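Local coordinates for Peptide/nickel transport system substrate-binding protein (Listeria monocytogenes serotype 1/2a, PDB 5KZT) that binds peptides outside the cell membrane and probably hands them to an ABC-type oligopeptide importer, as other OppA-like solute-binding proteins do, at residues A61-E65 against I78-E82; Y113-A119 against L160-F166; N191-K197 against Y208-Y214; L52-G56 against Q511-F515. All coordinates share one frame; numbering follows the deposited sequence.

Interaction 1 (A61-E65 against I78-E82); sequences AGAAE and IKLRE
R81 reaches along the backbone of A61 and G62, and its side chain is the one to follow. CB lies beside the carbonyl oxygen of G62. CG sits anti to the carbonyl carbon (chi1 -69°), which directs the chain past that oxygen, with R81 CG 3.5 Å from G62 O, toward the next one back, where R81 CD comes 3.5 Å from A61 O. A bend at chi3 then turns the guanidinium so that NH1 meets a water at its edge and in its plane. The same water donates to A61 O and A63 O, tying the arginine tip to two backbone carbonyls. NE makes a salt bridge with D83, and W215 takes the group in a cation-pi contact.

Two backbone bonds fix the register beneath: R81 N to G62 O at 3.0 Å, nearly straight at 169°, and A64 N to K79 O at 2.9 Å. They bracket the pairing of A63 with L80. A63 CB touches I78 CG2 at 3.8 Å. At the outer end a second water joins E65 O to K79 N, while E65 OE2 lies against the K79 methylene CD at 3.4 Å, the charged tips themselves not in contact. This is an isolated beta bridge, by which the loop after strand 58-60 is pinned to the end of strand 75-79, part of a four-stranded antiparallel sheet.

Interaction 2 (Y113-A119 against L160-F166); sequences YSYLFDA and LFAFPTF
F117 and F166 lie almost flat on one another in an offset stack, their ring centroids 4.0 Å apart and their planes only 9° from parallel. The two side chains arrive from opposite directions, and each ring presents a face to the other. The edge of F117 is engaged as well: its CZ comes 3.6 Å from T165 O, near the ring plane. F166 is held between two layers, with F117 over one face and L160 CB of its own segment over the opposite one, while L116 CB fits against its edge, 3.8 Å from F166 CE1.

At the Y113 end the geometry turns through about a right angle. F163 pushes its edge into the face of Y113, a T-shaped pair with planes at 82° and F163 CZ 3.5 Å from Y113 CZ. With CG anti to the backbone N (chi1 -167°), the F163 ring extends across to the tyrosine. Between the two aromatic pairs L116 supplies the middle bump: CD1 rests against F163 CD2 at 3.8 Å. L116 CD2 lies more loosely beside L160 CD2, 4.3 Å away. T165 fills the hollow between Y113 and F117, its OG1 beside Y113 CB and its CG2 3.7 Å from F117 CE1. A119 CB closes the far end against L160 CD1.

W101 of helix 94-105 meets both F117 and F166 edge-to-face, extending the cluster. The Y113 hydroxyl is hydrogen-bonded to D428 and to the backbone of the bound peptide. The cluster is thus an aromatic core that reaches the peptide site through Y113 and is consistent with backing it, in this OppA-family protein.

Interaction 3 (N191-K197 against Y208-Y214); sequences NGPFELK and YVKNDKY
F194 CB and Y208 CB lie 3.9 Å apart, while L196 CD1 packs against Y208 CE1. Helix 36-45 and strand 224-229 complete this apolar patch. A second one lies beyond the strands, where P193 sits over the face of Y214: its CA makes a CH-pi contact 3.8 Å from the ring centroid. The Y214 ring is placed there by CG lying anti to the backbone N (chi1 179°).

Between strands 194-197 and 205-210 runs the antiparallel pairing, with E195 and V209 exchanging two backbone bonds, E195 N to V209 O at 2.7 Å and V209 N to E195 O at 2.8 Å. N211 continues the grip. Its N donates to P193 O at 2.9 Å, and its ND2 reaches G192 O at 3.0 Å, in the plane of that carbonyl. Its OD1 accepts from K213 N, above the side-chain carbonyl plane, in an Asx turn. Outermost, a water links E195 OE1 to D212 N, and a long salt bridge runs from K197 NZ to the same oxygen.

Bonded at both amide ends, the N211 side chain is fixed in rotation; with N211 N on P193 O it carries the pairing past the strand into the turn N211-Y214.

Interaction 4 (L52-G56 against Q511-F515); sequences LDKDG and QKNPF
L52 drops its side chain onto F515, with CD2 over one face of the ring, 4.0 Å from the centroid and 24° off the normal. L52 CD2 also comes 3.4 Å from F515 O and touches P514 CD. F515 has CG between its backbone N and carbonyl carbon (chi1 51°), which turns the ring under the leucine. L52 O accepts from Q511 NE2 at 2.9 Å, the amide nitrogen standing above the carbonyl plane.

That amide is held twice: Q511 NE2 also donates to N513 OD1 at 2.8 Å, and both acceptors lie near the amide plane, so the rotation of the flat Q511 amide is fixed. Its chain, extended beyond CG, carries the amide across to the first segment. At D53 the contact passes to the backbone, and a water lies between D53 O and N513 OD1. D53 opens a type I turn that closes with the bond from G56 N to D53 O, and its OD1 bonds I57 N. K54 comes next, its CA 3.5 Å from Q511 OE1, while its CB points away from the other segment. At G56, which has positive phi, CA packs 3.9 Å from P514 CD and the carbonyl oxygen lies near F515 CZ.

The turn joins strand 50-52 to strand 58-60 and rests on the end of strand 511-512, itself paired with strand 519-520. L52 also touches A162, just after helix 157-161, and F515 packs on the loop residues P427 and Q430 beyond strand 420-425.

Interaction 2 is the buried core contact, built of rings and methyls with no hydrogen bond between its segments, and through Y113 it reaches the bound peptide. Interaction 3 is also largely buried but pairs apolar patches with backbone bonding in a hairpin. Interactions 1 and 4 are partly buried; two backbone bonds and an arginine hold the first, a glutamine amide the second, and waters bridge both, as they do in interaction 3. Interaction 4 joins segments whose nearest ends are 455 residues apart, and the other three are nested within the loop it closes. Interaction 2 touches two neighbours: F161 packs on I78 of interaction 1, and A162 on L52 of interaction 4.

Interaction 1 (A61-E65 against I78-E82)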
# COMPACT_ATOMS: atom_id res chain seq x y z
N ALA A 61 -20.93 4.10 -4.72
CA ALA A 61 -20.90 2.75 -5.28
C ALA A 61 -21.94 1.90 -4.54
O ALA A 61 -23.04 1.75 -5.06
CB ALA A 61 -19.51 2.15 -5.17
N GLY A 62 -21.64 1.42 -3.33
CA GLY A 62 -22.63 0.70 -2.51
C GLY A 62 -23.72 1.61 -1.95
O GLY A 62 -24.80 1.13 -1.58
N ALA A 63 -23.43 2.91 -1.89
CA ALA A 63 -24.40 3.89 -1.43
C ALA A 63 -25.30 4.22 -2.60
O ALA A 63 -24.79 4.47 -3.70
CB ALA A 63 -23.69 5.13 -0.94
N ALA A 64 -26.61 4.21 -2.37
CA ALA A 64 -27.61 4.44 -3.42
C ALA A 64 -27.70 5.90 -3.85
O ALA A 64 -28.10 6.17 -4.97
CB ALA A 64 -28.99 3.96 -2.97
N GLU A 65 -27.35 6.82 -2.97
CA GLU A 65 -27.37 8.25 -3.28
C GLU A 65 -26.42 9.01 -2.37
O GLU A 65 -25.84 8.44 -1.44
CB GLU A 65 -28.81 8.79 -3.19
CG GLU A 65 -29.41 8.72 -1.79
CD GLU A 65 -30.89 9.11 -1.73
OE1 GLU A 65 -31.67 8.72 -2.62
OE2 GLU A 65 -31.29 9.80 -0.77
N ILE A 78 -26.66 7.36 5.40
CA ILE A 78 -26.33 6.79 4.08
C ILE A 78 -27.33 5.72 3.70
O ILE A 78 -27.50 4.76 4.43
CB ILE A 78 -24.93 6.16 4.10
CG1 ILE A 78 -23.87 7.22 4.48
CG2 ILE A 78 -24.59 5.57 2.73
CD1 ILE A 78 -22.50 6.66 4.80
N LYS A 79 -27.99 5.90 2.56
CA LYS A 79 -28.92 4.91 2.03
C LYS A 79 -28.11 3.97 1.15
O LYS A 79 -27.26 4.41 0.40
CB LYS A 79 -30.04 5.58 1.23
CG LYS A 79 -30.90 6.47 2.11
CD LYS A 79 -31.97 7.20 1.33
CE LYS A 79 -33.04 6.25 0.82
NZ LYS A 79 -34.37 6.88 1.02
N LEU A 80 -28.40 2.68 1.27
CA LEU A 80 -27.67 1.64 0.55
C LEU A 80 -28.46 1.15 -0.66
O LEU A 80 -29.68 1.20 -0.67
CB LEU A 80 -27.39 0.47 1.47
CG LEU A 80 -26.60 0.78 2.73
CD1 LEU A 80 -26.45 -0.47 3.57
CD2 LEU A 80 -25.24 1.36 2.35
N ARG A 81 -27.74 0.66 -1.67
CA ARG A 81 -28.39 0.06 -2.84
C ARG A 81 -29.26 -1.13 -2.42
O ARG A 81 -28.80 -2.01 -1.71
CB ARG A 81 -27.35 -0.40 -3.87
CG ARG A 81 -26.62 0.73 -4.57
CD ARG A 81 -26.06 0.26 -5.89
NE ARG A 81 -27.13 0.11 -6.86
CZ ARG A 81 -27.54 1.07 -7.71
NH1 ARG A 81 -26.96 2.27 -7.75
NH2 ARG A 81 -28.53 0.79 -8.56
N GLU A 82 -30.50 -1.15 -2.86
CA GLU A 82 -31.38 -2.28 -2.56
C GLU A 82 -31.29 -3.40 -3.57
O GLU A 82 -31.95 -4.43 -3.40
CB GLU A 82 -32.81 -1.77 -2.39
CG GLU A 82 -32.83 -0.74 -1.27
CD GLU A 82 -34.18 -0.25 -0.85
OE1 GLU A 82 -34.18 0.73 -0.08
OE2 GLU A 82 -35.21 -0.84 -1.26
O HOH W 1 -24.67 3.54 -6.30
O HOH W 2 -27.26 8.14 0.96

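Interaction 2 (Y113-A119 against L160-F166)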
# COMPACT_ATOMS: atom_id res chain seq x y z
N TYR A 113 -4.72 -2.27 9.65
CA TYR A 113 -5.34 -0.99 9.27
C TYR A 113 -6.42 -0.54 10.25
O TYR A 113 -7.17 0.40 9.98
CB TYR A 113 -5.92 -1.10 7.86
CG TYR A 113 -5.01 -0.68 6.73
CD1 TYR A 113 -4.37 0.56 6.73
CD2 TYR A 113 -4.87 -1.50 5.61
CE1 TYR A 113 -3.61 0.97 5.65
CE2 TYR A 113 -4.10 -1.11 4.54
CZ TYR A 113 -3.47 0.13 4.56
OH TYR A 113 -2.72 0.53 3.46
N SER A 114 -6.50 -1.17 11.42
CA SER A 114 -7.49 -0.75 12.41
C SER A 114 -7.38 0.74 12.77
O SER A 114 -8.38 1.37 13.11
CB SER A 114 -7.40 -1.62 13.66
OG SER A 114 -6.20 -1.38 14.34
N TYR A 115 -6.17 1.30 12.67
CA TYR A 115 -5.92 2.72 12.96
C TYR A 115 -6.69 3.70 12.04
O TYR A 115 -6.97 4.82 12.45
CB TYR A 115 -4.43 3.03 12.98
CG TYR A 115 -3.72 3.00 11.64
CD1 TYR A 115 -3.63 4.15 10.85
CD2 TYR A 115 -3.11 1.85 11.17
CE1 TYR A 115 -2.98 4.13 9.61
CE2 TYR A 115 -2.42 1.82 9.96
CZ TYR A 115 -2.37 2.97 9.18
OH TYR A 115 -1.70 2.97 7.99
N LEU A 116 -7.06 3.28 10.84
CA LEU A 116 -7.85 4.13 9.94
C LEU A 116 -9.21 4.45 10.54
O LEU A 116 -9.82 5.48 10.23
CB LEU A 116 -8.06 3.46 8.58
CG LEU A 116 -6.82 3.25 7.71
CD1 LEU A 116 -7.20 2.56 6.42
CD2 LEU A 116 -6.11 4.56 7.43
N PHE A 117 -9.69 3.57 11.42
CA PHE A 117 -10.98 3.77 12.07
C PHE A 117 -10.94 4.79 13.22
O PHE A 117 -11.98 5.05 13.82
CB PHE A 117 -11.56 2.42 12.53
CG PHE A 117 -12.01 1.57 11.40
CD1 PHE A 117 -11.10 0.88 10.62
CD2 PHE A 117 -13.35 1.52 11.07
CE1 PHE A 117 -11.52 0.13 9.53
CE2 PHE A 117 -13.77 0.76 10.01
CZ PHE A 117 -12.87 0.07 9.24
N ASP A 118 -9.79 5.39 13.49
CA ASP A 118 -9.70 6.59 14.33
C ASP A 118 -10.64 7.70 13.85
O ASP A 118 -11.06 8.52 14.65
CB ASP A 118 -8.28 7.18 14.30
CG ASP A 118 -7.30 6.43 15.17
OD1 ASP A 118 -7.70 5.51 15.95
OD2 ASP A 118 -6.08 6.80 15.10
N ALA A 119 -10.90 7.75 12.55
CA ALA A 119 -11.88 8.65 11.94
C ALA A 119 -13.32 8.40 12.41
O ALA A 119 -14.13 9.32 12.34
CB ALA A 119 -11.81 8.55 10.43
N LEU A 160 -11.70 6.96 2.52
CA LEU A 160 -11.76 5.80 3.43
C LEU A 160 -12.90 4.86 3.04
O LEU A 160 -12.69 3.64 2.98
CB LEU A 160 -11.87 6.23 4.90
CG LEU A 160 -10.72 7.11 5.42
CD1 LEU A 160 -10.93 7.55 6.86
CD2 LEU A 160 -9.38 6.39 5.30
N PHE A 161 -14.07 5.42 2.74
CA PHE A 161 -15.22 4.59 2.32
C PHE A 161 -14.91 3.79 1.03
O PHE A 161 -15.50 2.76 0.78
CB PHE A 161 -16.45 5.44 2.06
CG PHE A 161 -17.04 6.12 3.27
CD1 PHE A 161 -16.78 5.69 4.58
CD2 PHE A 161 -17.90 7.20 3.08
CE1 PHE A 161 -17.36 6.34 5.67
CE2 PHE A 161 -18.49 7.83 4.18
CZ PHE A 161 -18.22 7.40 5.46
N ALA A 162 -13.99 4.29 0.22
CA ALA A 162 -13.53 3.60 -0.97
C ALA A 162 -12.34 2.64 -0.73
O ALA A 162 -11.82 2.05 -1.67
CB ALA A 162 -13.14 4.64 -2.01
N PHE A 163 -11.93 2.47 0.52
CA PHE A 163 -10.75 1.68 0.84
C PHE A 163 -11.18 0.30 1.38
O PHE A 163 -12.12 0.21 2.16
CB PHE A 163 -9.87 2.43 1.85
CG PHE A 163 -8.51 1.85 2.00
CD1 PHE A 163 -7.54 2.08 1.02
CD2 PHE A 163 -8.19 1.02 3.08
CE1 PHE A 163 -6.28 1.51 1.13
CE2 PHE A 163 -6.93 0.46 3.19
CZ PHE A 163 -5.98 0.70 2.21
N PRO A 164 -10.50 -0.79 0.96
CA PRO A 164 -11.01 -2.13 1.29
C PRO A 164 -11.35 -2.46 2.75
O PRO A 164 -12.29 -3.22 2.99
CB PRO A 164 -9.92 -3.05 0.75
CG PRO A 164 -9.51 -2.34 -0.49
CD PRO A 164 -9.41 -0.90 -0.04
N THR A 165 -10.64 -1.88 3.71
CA THR A 165 -10.90 -2.14 5.13
C THR A 165 -12.32 -1.73 5.56
O THR A 165 -12.86 -2.28 6.52
CB THR A 165 -9.86 -1.45 6.05
OG1 THR A 165 -8.61 -1.33 5.37
CG2 THR A 165 -9.68 -2.23 7.37
N PHE A 166 -12.90 -0.79 4.83
CA PHE A 166 -14.26 -0.28 5.07
C PHE A 166 -15.33 -0.96 4.18
O PHE A 166 -16.48 -0.58 4.23
CB PHE A 166 -14.27 1.23 4.82
CG PHE A 166 -13.47 2.01 5.82
CD1 PHE A 166 -12.09 2.05 5.75
CD2 PHE A 166 -14.11 2.69 6.86
CE1 PHE A 166 -11.35 2.77 6.71
CE2 PHE A 166 -13.36 3.42 7.80
CZ PHE A 166 -12.00 3.44 7.72

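Interaction 3 (N191-K197 against Y208-Y214)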
# COMPACT_ATOMS: atom_id res chain seq x y z
N ASN A 191 -18.94 -9.09 -3.97
CA ASN A 191 -20.00 -8.12 -4.26
C ASN A 191 -19.52 -7.05 -5.23
O ASN A 191 -20.16 -6.02 -5.37
CB ASN A 191 -20.56 -7.49 -2.97
CG ASN A 191 -19.63 -6.45 -2.35
OD1 ASN A 191 -18.42 -6.63 -2.33
ND2 ASN A 191 -20.21 -5.36 -1.84
N GLY A 192 -18.42 -7.33 -5.93
CA GLY A 192 -17.83 -6.37 -6.85
C GLY A 192 -18.00 -6.82 -8.30
O GLY A 192 -18.72 -7.78 -8.56
N PRO A 193 -17.38 -6.10 -9.24
CA PRO A 193 -17.50 -6.44 -10.68
C PRO A 193 -17.10 -7.85 -11.08
O PRO A 193 -17.63 -8.38 -12.06
CB PRO A 193 -16.61 -5.40 -11.37
CG PRO A 193 -16.55 -4.26 -10.42
CD PRO A 193 -16.72 -4.80 -9.04
N PHE A 194 -16.15 -8.44 -10.35
CA PHE A 194 -15.59 -9.74 -10.69
C PHE A 194 -15.66 -10.71 -9.51
O PHE A 194 -15.71 -10.30 -8.34
CB PHE A 194 -14.14 -9.55 -11.15
CG PHE A 194 -14.01 -8.70 -12.38
CD1 PHE A 194 -14.20 -9.23 -13.64
CD2 PHE A 194 -13.71 -7.36 -12.27
CE1 PHE A 194 -14.10 -8.44 -14.78
CE2 PHE A 194 -13.63 -6.55 -13.41
CZ PHE A 194 -13.80 -7.10 -14.67
N GLU A 195 -15.77 -11.99 -9.83
CA GLU A 195 -15.49 -13.06 -8.88
C GLU A 195 -14.03 -13.51 -9.06
O GLU A 195 -13.54 -13.49 -10.19
CB GLU A 195 -16.36 -14.26 -9.19
CG GLU A 195 -17.84 -13.96 -9.14
CD GLU A 195 -18.66 -15.23 -9.25
OE1 GLU A 195 -18.69 -15.83 -10.35
OE2 GLU A 195 -19.25 -15.62 -8.23
N LEU A 196 -13.39 -13.94 -7.98
CA LEU A 196 -12.07 -14.58 -8.03
C LEU A 196 -12.23 -16.08 -8.15
O LEU A 196 -13.04 -16.67 -7.46
CB LEU A 196 -11.21 -14.24 -6.80
CG LEU A 196 -9.71 -14.56 -6.85
CD1 LEU A 196 -8.99 -13.65 -7.84
CD2 LEU A 196 -9.05 -14.42 -5.49
N LYS A 197 -11.47 -16.69 -9.06
CA LYS A 197 -11.44 -18.13 -9.26
C LYS A 197 -9.99 -18.58 -9.34
O LYS A 197 -9.11 -17.77 -9.60
CB LYS A 197 -12.12 -18.53 -10.59
CG LYS A 197 -13.58 -18.20 -10.72
CD LYS A 197 -14.44 -19.06 -9.80
CE LYS A 197 -15.93 -18.84 -10.02
NZ LYS A 197 -16.67 -18.75 -8.73
N TYR A 208 -10.05 -13.49 -12.65
CA TYR A 208 -11.22 -12.68 -12.38
C TYR A 208 -12.23 -13.06 -13.42
O TYR A 208 -11.88 -13.11 -14.61
CB TYR A 208 -10.90 -11.20 -12.50
CG TYR A 208 -9.87 -10.69 -11.50
CD1 TYR A 208 -10.21 -10.46 -10.17
CD2 TYR A 208 -8.55 -10.42 -11.89
CE1 TYR A 208 -9.29 -10.00 -9.27
CE2 TYR A 208 -7.62 -9.94 -10.98
CZ TYR A 208 -8.02 -9.72 -9.67
OH TYR A 208 -7.10 -9.25 -8.78
N VAL A 209 -13.47 -13.32 -13.01
CA VAL A 209 -14.53 -13.59 -13.97
C VAL A 209 -15.66 -12.62 -13.69
O VAL A 209 -15.98 -12.37 -12.53
CB VAL A 209 -15.03 -15.05 -13.91
CG1 VAL A 209 -16.07 -15.29 -15.00
CG2 VAL A 209 -13.87 -16.02 -14.13
N LYS A 210 -16.24 -12.07 -14.76
CA LYS A 210 -17.35 -11.12 -14.62
C LYS A 210 -18.43 -11.70 -13.69
O LYS A 210 -18.88 -12.83 -13.88
CB LYS A 210 -17.96 -10.78 -15.99
CG LYS A 210 -19.21 -9.90 -15.92
CD LYS A 210 -19.61 -9.32 -17.26
CE LYS A 210 -20.99 -8.68 -17.13
NZ LYS A 210 -21.43 -7.85 -18.28
N ASN A 211 -18.81 -10.91 -12.69
CA ASN A 211 -19.78 -11.32 -11.67
C ASN A 211 -21.19 -11.05 -12.19
O ASN A 211 -21.59 -9.90 -12.31
CB ASN A 211 -19.51 -10.55 -10.37
CG ASN A 211 -20.48 -10.91 -9.25
OD1 ASN A 211 -21.31 -11.80 -9.39
ND2 ASN A 211 -20.36 -10.21 -8.14
N ASP A 212 -21.95 -12.11 -12.45
CA ASP A 212 -23.33 -11.99 -12.95
C ASP A 212 -24.32 -11.49 -11.88
O ASP A 212 -25.43 -11.10 -12.22
CB ASP A 212 -23.80 -13.32 -13.53
CG ASP A 212 -24.82 -13.15 -14.65
OD1 ASP A 212 -25.95 -12.67 -14.40
OD2 ASP A 212 -24.49 -13.50 -15.80
N LYS A 213 -23.92 -11.49 -10.60
CA LYS A 213 -24.75 -10.92 -9.53
C LYS A 213 -24.33 -9.53 -9.07
O LYS A 213 -24.87 -9.02 -8.07
CB LYS A 213 -24.77 -11.88 -8.34
CG LYS A 213 -25.46 -13.19 -8.64
CD LYS A 213 -25.87 -13.86 -7.34
CE LYS A 213 -26.16 -15.35 -7.52
NZ LYS A 213 -24.90 -16.09 -7.81
N TYR A 214 -23.38 -8.91 -9.77
CA TYR A 214 -22.99 -7.52 -9.49
C TYR A 214 -24.07 -6.56 -9.99
O TYR A 214 -24.54 -6.70 -11.12
CB TYR A 214 -21.65 -7.21 -10.15
CG TYR A 214 -21.14 -5.81 -9.96
CD1 TYR A 214 -21.04 -5.24 -8.69
CD2 TYR A 214 -20.73 -5.05 -11.06
CE1 TYR A 214 -20.57 -3.94 -8.53
CE2 TYR A 214 -20.24 -3.77 -10.91
CZ TYR A 214 -20.16 -3.21 -9.65
OH TYR A 214 -19.68 -1.93 -9.53
O HOH W 3 -20.04 -7.58 -13.32
O HOH W 4 -21.08 -14.69 -11.85

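Interaction 4 (L52-G56 against Q511-F515)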
# COMPACT_ATOMS: atom_id res chain seq x y z
N LEU A 52 -13.41 4.97 -6.38
CA LEU A 52 -12.80 6.01 -7.22
C LEU A 52 -13.30 5.93 -8.65
O LEU A 52 -13.32 4.86 -9.24
CB LEU A 52 -11.26 5.92 -7.20
CG LEU A 52 -10.59 6.72 -6.07
CD1 LEU A 52 -11.30 6.56 -4.75
CD2 LEU A 52 -9.10 6.42 -5.95
N ASP A 53 -13.71 7.08 -9.19
CA ASP A 53 -14.17 7.20 -10.56
C ASP A 53 -12.99 7.48 -11.51
O ASP A 53 -11.83 7.51 -11.11
CB ASP A 53 -15.27 8.28 -10.67
CG ASP A 53 -14.76 9.71 -10.50
OD1 ASP A 53 -13.53 9.95 -10.54
OD2 ASP A 53 -15.61 10.62 -10.35
N LYS A 54 -13.32 7.67 -12.79
CA LYS A 54 -12.30 7.86 -13.82
C LYS A 54 -11.39 9.07 -13.59
O LYS A 54 -10.28 9.10 -14.09
CB LYS A 54 -12.95 7.95 -15.21
CG LYS A 54 -13.78 9.21 -15.44
CD LYS A 54 -14.10 9.34 -16.93
CE LYS A 54 -14.51 10.74 -17.30
NZ LYS A 54 -15.88 11.03 -16.82
N ASP A 55 -11.86 10.08 -12.85
CA ASP A 55 -11.03 11.23 -12.49
C ASP A 55 -10.31 11.15 -11.15
O ASP A 55 -9.71 12.14 -10.71
CB ASP A 55 -11.87 12.51 -12.55
CG ASP A 55 -12.33 12.83 -13.94
OD1 ASP A 55 -11.58 12.55 -14.91
OD2 ASP A 55 -13.45 13.36 -14.06
N GLY A 56 -10.36 9.98 -10.49
CA GLY A 56 -9.73 9.80 -9.18
C GLY A 56 -10.51 10.35 -8.00
O GLY A 56 -9.95 10.52 -6.92
N GLN A 511 -8.21 1.75 -15.71
CA GLN A 511 -8.21 2.81 -14.71
C GLN A 511 -7.10 2.60 -13.70
O GLN A 511 -7.13 1.63 -12.95
CB GLN A 511 -9.55 2.88 -13.99
CG GLN A 511 -9.59 3.92 -12.90
CD GLN A 511 -11.00 4.16 -12.42
OE1 GLN A 511 -11.90 4.41 -13.24
NE2 GLN A 511 -11.22 4.08 -11.12
N LYS A 512 -6.13 3.52 -13.69
CA LYS A 512 -5.10 3.57 -12.67
C LYS A 512 -5.57 4.54 -11.60
O LYS A 512 -5.73 5.72 -11.85
CB LYS A 512 -3.75 4.03 -13.25
CG LYS A 512 -2.60 4.16 -12.24
CD LYS A 512 -2.11 2.80 -11.76
CE LYS A 512 -1.23 2.91 -10.53
NZ LYS A 512 -2.00 3.20 -9.29
N ASN A 513 -5.77 4.04 -10.39
CA ASN A 513 -6.18 4.90 -9.29
C ASN A 513 -5.00 5.66 -8.71
O ASN A 513 -3.93 5.09 -8.54
CB ASN A 513 -6.87 4.05 -8.25
CG ASN A 513 -8.12 3.38 -8.81
OD1 ASN A 513 -8.93 4.04 -9.45
ND2 ASN A 513 -8.28 2.08 -8.60
N PRO A 514 -5.20 6.97 -8.39
CA PRO A 514 -4.10 7.75 -7.84
C PRO A 514 -3.76 7.44 -6.38
O PRO A 514 -2.74 7.88 -5.90
CB PRO A 514 -4.58 9.19 -7.97
CG PRO A 514 -6.07 9.09 -7.92
CD PRO A 514 -6.41 7.78 -8.59
N PHE A 515 -4.65 6.74 -5.68
CA PHE A 515 -4.38 6.28 -4.31
C PHE A 515 -5.34 5.14 -4.06
O PHE A 515 -6.22 4.85 -4.89
CB PHE A 515 -4.55 7.42 -3.29
CG PHE A 515 -5.87 8.16 -3.40
CD1 PHE A 515 -7.03 7.63 -2.83
CD2 PHE A 515 -5.94 9.38 -4.06
CE1 PHE A 515 -8.24 8.30 -2.93
CE2 PHE A 515 -7.15 10.07 -4.17
CZ PHE A 515 -8.30 9.53 -3.60
O HOH W 5 -9.35 6.67 -10.27
O HOH W 6 -8.06 7.60 -12.53